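Long-range contacts in 6-phospho-beta-glucosidase (Thermotoga maritima, PDB 1UP7), which hydrolyses cellobiose 6'-phosphate to glucose 6-phosphate and glucose, using NAD(+) and a manganese ion as cofactors: residues Phe119-Glu123 against Thr371-Leu376; Ser235-Ile239 against Asp354-Leu358. All blocks are in the same frame, centred on the assembly; numbering follows the deposited sequence.

Contact 1: residues Phe119-Glu123 against Thr371-Leu376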
loop_
_atom_site.group_PDB
_atom_site.type_symbol
_atom_site.label_atom_id
_atom_site.label_comp_id
_atom_site.label_asym_id
_atom_site.label_seq_id
_atom_site.Cartn_x
_atom_site.Cartn_y
_atom_site.Cartn_z
ATOM N N PHE A 119 -1.790 -2.488 -30.533
ATOM C CA PHE A 119 -1.263 -1.303 -29.851
ATOM C C PHE A 119 -1.077 -0.060 -30.754
ATOM O O PHE A 119 -1.531 1.028 -30.392
ATOM C CB PHE A 119 0.048 -1.624 -29.047
ATOM C CG PHE A 119 -0.148 -2.562 -27.850
ATOM C CD1 PHE A 119 -1.412 -2.730 -27.258
ATOM C CD2 PHE A 119 0.942 -3.249 -27.309
ATOM C CE1 PHE A 119 -1.593 -3.581 -26.149
ATOM C CE2 PHE A 119 0.784 -4.101 -26.198
ATOM C CZ PHE A 119 -0.486 -4.277 -25.625
ATOM N N PRO A 120 -0.415 -0.189 -31.915
ATOM C CA PRO A 120 -0.235 0.988 -32.803
ATOM C C PRO A 120 -1.561 1.586 -33.306
ATOM O O PRO A 120 -1.696 2.809 -33.388
ATOM C CB PRO A 120 0.584 0.443 -33.986
ATOM C CG PRO A 120 1.165 -0.872 -33.498
ATOM C CD PRO A 120 0.218 -1.407 -32.478
ATOM N N ILE A 121 -2.521 0.732 -33.624
ATOM C CA ILE A 121 -3.819 1.190 -34.079
ATOM C C ILE A 121 -4.581 1.862 -32.944
ATOM O O ILE A 121 -5.117 2.960 -33.164
ATOM C CB ILE A 121 -4.604 0.033 -34.755
ATOM C CG1 ILE A 121 -3.912 -0.397 -36.057
ATOM C CG2 ILE A 121 -6.017 0.452 -35.102
ATOM C CD1 ILE A 121 -4.244 -1.887 -36.497
ATOM N N VAL A 122 -4.590 1.272 -31.734
ATOM C CA VAL A 122 -5.287 1.936 -30.640
ATOM C C VAL A 122 -4.594 3.246 -30.212
ATOM O O VAL A 122 -5.279 4.214 -29.852
ATOM C CB VAL A 122 -5.695 1.014 -29.428
ATOM C CG1 VAL A 122 -5.953 -0.436 -29.847
ATOM C CG2 VAL A 122 -4.752 1.123 -28.315
ATOM N N GLU A 123 -3.259 3.293 -30.319
ATOM C CA GLU A 123 -2.506 4.484 -29.986
ATOM C C GLU A 123 -2.968 5.647 -30.843
ATOM O O GLU A 123 -3.268 6.736 -30.336
ATOM C CB GLU A 123 -0.997 4.262 -30.187
ATOM C CG GLU A 123 -0.228 4.492 -28.913
ATOM C CD GLU A 123 1.255 4.263 -29.035
ATOM O OE1 GLU A 123 1.667 3.376 -29.820
ATOM O OE2 GLU A 123 2.001 4.999 -28.323
ATOM N N THR A 371 4.900 -6.890 -22.060
ATOM C CA THR A 371 4.559 -6.781 -23.462
ATOM C C THR A 371 4.422 -5.308 -23.897
ATOM O O THR A 371 4.955 -4.907 -24.938
ATOM C CB THR A 371 3.290 -7.593 -23.763
ATOM O OG1 THR A 371 3.548 -8.991 -23.510
ATOM C CG2 THR A 371 2.969 -7.541 -25.245
ATOM N N ILE A 372 3.727 -4.517 -23.085
ATOM C CA ILE A 372 3.523 -3.102 -23.371
ATOM C C ILE A 372 4.873 -2.376 -23.398
ATOM O O ILE A 372 5.128 -1.547 -24.271
ATOM C CB ILE A 372 2.586 -2.476 -22.324
ATOM C CG1 ILE A 372 1.122 -2.902 -22.600
ATOM C CG2 ILE A 372 2.762 -1.016 -22.309
ATOM C CD1 ILE A 372 0.224 -2.876 -21.350
ATOM N N GLU A 373 5.750 -2.729 -22.469
ATOM C CA GLU A 373 7.067 -2.109 -22.385
ATOM C C GLU A 373 7.896 -2.437 -23.648
ATOM O O GLU A 373 8.537 -1.557 -24.234
ATOM C CB GLU A 373 7.786 -2.521 -21.083
ATOM C CG GLU A 373 7.379 -1.653 -19.884
ATOM C CD GLU A 373 7.494 -2.361 -18.518
ATOM O OE1 GLU A 373 8.245 -3.385 -18.384
ATOM O OE2 GLU A 373 6.805 -1.878 -17.559
ATOM N N ALA A 374 7.834 -3.692 -24.089
ATOM C CA ALA A 374 8.534 -4.099 -25.304
ATOM C C ALA A 374 8.024 -3.287 -26.495
ATOM O O ALA A 374 8.813 -2.839 -27.322
ATOM C CB ALA A 374 8.343 -5.585 -25.576
ATOM N N TYR A 375 6.710 -3.086 -26.560
ATOM C CA TYR A 375 6.138 -2.378 -27.677
ATOM C C TYR A 375 6.532 -0.899 -27.632
ATOM O O TYR A 375 6.948 -0.365 -28.650
ATOM C CB TYR A 375 4.630 -2.607 -27.788
ATOM C CG TYR A 375 4.038 -1.550 -28.617
ATOM C CD1 TYR A 375 4.078 -1.643 -29.992
ATOM C CD2 TYR A 375 3.503 -0.401 -28.037
ATOM C CE1 TYR A 375 3.581 -0.626 -30.781
ATOM C CE2 TYR A 375 3.007 0.618 -28.815
ATOM C CZ TYR A 375 3.053 0.489 -30.178
ATOM O OH TYR A 375 2.570 1.462 -30.976
ATOM N N LEU A 376 6.447 -0.266 -26.453
ATOM C CA LEU A 376 6.754 1.174 -26.330
ATOM C C LEU A 376 8.195 1.473 -26.673
ATOM O O LEU A 376 8.519 2.522 -27.220
ATOM C CB LEU A 376 6.420 1.727 -24.936
ATOM C CG LEU A 376 4.906 1.824 -24.655
ATOM C CD1 LEU A 376 4.647 2.133 -23.203
ATOM C CD2 LEU A 376 4.257 2.897 -25.581
#
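Phe119 and Tyr375 meet as two aromatic side chains that run past one another head to tail, and most of the surface buried here is theirs. The ring of Tyr375 takes Phe119 CB over the centre of one face, a CH-pi contact 3.7 Å from the ring centroid and almost straight above it. Beyond CB, the Phe119 ring presents its edge to that same face in an offset edge-to-face pair, the planes 61° apart. CG of Tyr375 lies anti to the backbone N (chi1 161°), which carries the ring across the gap between helices whose segment axes approach no closer than 12.0 Å. Farther out on the Phe119 ring, CZ rests 3.7 Å from CG1 of Ile372, whose side chain lies roughly perpendicular to that of Phe119. The segments 119-123 and 371-376, on helices 109-131 and 355-376, cross at -75°, and their contact joins the NAD-binding Rossmann-type domain to the C-terminal domain of the family 4 glycosidases; helix 144-155 closes over the junction, with Phe150 stacked on Phe119. At the far end of the tyrosine, its hydroxyl donates a hydrogen bond to Glu123 OE1, which lies in the ring plane at the edge; the modelled 2.4 Å between Tyr375 OH and Glu123 OE1 is very short, and the exact length is doubtful. Glu123 reaches the hydroxyl on a chain extended beyond CG, its carboxylate steeply tilted to the ring. Pro120 packs CG at 3.6 Å from Tyr375 CE1. A leucine in place of Tyr375 would probably leave Glu123 without its hydroxyl donor and Phe119 CB without an aromatic face to lie on. Elsewhere on helix 109-131, Ile121 points away from this contact and touches the bound NAD.

Contact 2: residues Ser235-Ile239 against Asp354-Leu358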
loop_
_atom_site.group_PDB
_atom_site.type_symbol
_atom_site.label_atom_id
_atom_site.label_comp_id
_atom_site.label_asym_id
_atom_site.label_seq_id
_atom_site.Cartn_x
_atom_site.Cartn_y
_atom_site.Cartn_z
ATOM N N SER A 235 -12.657 -28.217 -4.496
ATOM C CA SER A 235 -11.290 -27.985 -4.039
ATOM C C SER A 235 -10.963 -26.539 -4.114
ATOM O O SER A 235 -10.546 -25.929 -3.153
ATOM C CB SER A 235 -10.341 -28.767 -4.932
ATOM O OG SER A 235 -10.610 -30.132 -4.688
ATOM N N VAL A 236 -11.165 -25.998 -5.303
ATOM C CA VAL A 236 -10.790 -24.649 -5.634
ATOM C C VAL A 236 -11.815 -23.652 -5.088
ATOM O O VAL A 236 -11.465 -22.528 -4.741
ATOM C CB VAL A 236 -10.695 -24.493 -7.165
ATOM C CG1 VAL A 236 -10.458 -23.054 -7.561
ATOM C CG2 VAL A 236 -9.600 -25.392 -7.737
ATOM N N ARG A 237 -13.074 -24.072 -5.036
ATOM C CA ARG A 237 -14.194 -23.243 -4.554
ATOM C C ARG A 237 -14.312 -21.871 -5.235
ATOM O O ARG A 237 -14.639 -20.865 -4.615
ATOM C CB ARG A 237 -14.211 -23.108 -3.024
ATOM C CG ARG A 237 -14.548 -24.388 -2.299
ATOM C CD ARG A 237 -15.089 -24.156 -0.887
ATOM N NE ARG A 237 -16.564 -24.121 -0.826
ATOM C CZ ARG A 237 -17.404 -24.574 -1.778
ATOM N NH1 ARG A 237 -16.951 -25.102 -2.910
ATOM N NH2 ARG A 237 -18.717 -24.491 -1.600
ATOM N N LEU A 238 -14.059 -21.857 -6.527
ATOM C CA LEU A 238 -14.235 -20.681 -7.374
ATOM C C LEU A 238 -14.892 -21.148 -8.675
ATOM O O LEU A 238 -14.591 -22.246 -9.210
ATOM C CB LEU A 238 -12.888 -20.016 -7.752
ATOM C CG LEU A 238 -11.942 -19.400 -6.704
ATOM C CD1 LEU A 238 -10.615 -18.923 -7.345
ATOM C CD2 LEU A 238 -12.641 -18.249 -5.995
ATOM N N ILE A 239 -15.795 -20.333 -9.197
ATOM C CA ILE A 239 -16.289 -20.612 -10.533
ATOM C C ILE A 239 -15.346 -19.889 -11.467
ATOM O O ILE A 239 -15.081 -18.710 -11.320
ATOM C CB ILE A 239 -17.767 -20.167 -10.764
ATOM C CG1 ILE A 239 -18.727 -20.964 -9.895
ATOM C CG2 ILE A 239 -18.172 -20.349 -12.235
ATOM C CD1 ILE A 239 -19.828 -20.153 -9.341
ATOM N N ASP A 354 -8.818 -14.543 -3.634
ATOM C CA ASP A 354 -8.323 -15.876 -3.325
ATOM C C ASP A 354 -6.893 -16.067 -3.901
ATOM O O ASP A 354 -6.633 -15.684 -5.047
ATOM C CB ASP A 354 -9.333 -16.875 -3.947
ATOM C CG ASP A 354 -9.009 -18.338 -3.659
ATOM O OD1 ASP A 354 -8.034 -18.845 -4.237
ATOM O OD2 ASP A 354 -9.671 -19.060 -2.887
ATOM N N HIS A 355 -5.983 -16.672 -3.130
ATOM C CA HIS A 355 -4.581 -16.829 -3.557
ATOM C C HIS A 355 -4.476 -17.575 -4.871
ATOM O O HIS A 355 -3.602 -17.280 -5.676
ATOM C CB HIS A 355 -3.723 -17.536 -2.496
ATOM C CG HIS A 355 -3.685 -16.818 -1.182
ATOM N ND1 HIS A 355 -3.857 -17.462 0.026
ATOM C CD2 HIS A 355 -3.500 -15.509 -0.888
ATOM C CE1 HIS A 355 -3.796 -16.578 1.004
ATOM N NE2 HIS A 355 -3.566 -15.390 0.477
ATOM N N PHE A 356 -5.378 -18.531 -5.093
ATOM C CA PHE A 356 -5.385 -19.343 -6.319
ATOM C C PHE A 356 -5.638 -18.439 -7.509
ATOM O O PHE A 356 -4.945 -18.502 -8.524
ATOM C CB PHE A 356 -6.495 -20.399 -6.270
ATOM C CG PHE A 356 -6.536 -21.322 -7.462
ATOM C CD1 PHE A 356 -5.776 -22.491 -7.486
ATOM C CD2 PHE A 356 -7.347 -21.033 -8.567
ATOM C CE1 PHE A 356 -5.836 -23.365 -8.571
ATOM C CE2 PHE A 356 -7.396 -21.892 -9.660
ATOM C CZ PHE A 356 -6.634 -23.072 -9.659
ATOM N N ALA A 357 -6.643 -17.594 -7.391
ATOM C CA ALA A 357 -6.887 -16.575 -8.413
ATOM C C ALA A 357 -5.703 -15.586 -8.573
ATOM O O ALA A 357 -5.331 -15.242 -9.693
ATOM C CB ALA A 357 -8.184 -15.831 -8.147
ATOM N N LEU A 358 -5.126 -15.132 -7.466
ATOM C CA LEU A 358 -4.000 -14.189 -7.537
ATOM C C LEU A 358 -2.777 -14.804 -8.262
ATOM O O LEU A 358 -2.082 -14.099 -8.973
ATOM C CB LEU A 358 -3.626 -13.676 -6.148
ATOM C CG LEU A 358 -4.311 -12.362 -5.752
ATOM C CD1 LEU A 358 -5.828 -12.396 -5.946
ATOM C CD2 LEU A 358 -3.944 -11.919 -4.329
#
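Val236 and Phe356 bring the two backbones to 7.6 Å between CA atoms where helix 230-236 ends and helix 355-376 begins, with Arg237 leaving the first helix at positive phi and Asp354 standing at the N-cap of the second. Val236 lays CG1 over one face of the Phe356 ring, displaced toward the rim; this methyl sits 4.1 Å from the ring centroid, 22° off the normal, in a CH-pi contact. With CG anti to the backbone N (chi1 -177°), the Phe356 ring is placed where Val236 CG1 can lie over its face. Leu238 sends CD1 among three partners: it is 4.0 Å from Ala357 CB, 4.1 Å from Phe356 CD2 and close to the carboxylate of Asp354. Phe197 of strand 195-203 touches both Leu238 and Ala357, backing this apolar group. The Asp354 carboxylate caps the helix, OD1 accepting from Phe356 N at 2.8 Å on its anti side, 21° out of the carboxylate plane. Its other oxygen, OD2, forms a salt bridge with Lys385 of the second subunit, whose NZ also bonds to the carbonyl O of Val236. No hydrogen bond joins the two segments directly, so cohesion between them is apolar, while one lysine from the neighbouring chain links their polar atoms and ties this helix start to the subunit interface.

How the contacts relate
Helix 355-376 is the element common to both contacts: contact 2 takes its N-terminal start and contact 1 its last turns, with centres 31 Å apart and nearest atoms about 16 Å apart. Both segments of contact 2 fall between those of contact 1 in the sequence, in the order 119-123, 235-239, 354-358, 371-376. Contact 2 stays within the C-terminal domain, where the helix start meets the end of helix 230-236 beside strand 195-203. Contact 1 instead reaches across to helix 109-131 of the nucleotide-binding domain. One long helix therefore connects a packing site at the subunit interface with a junction between domains near the NAD.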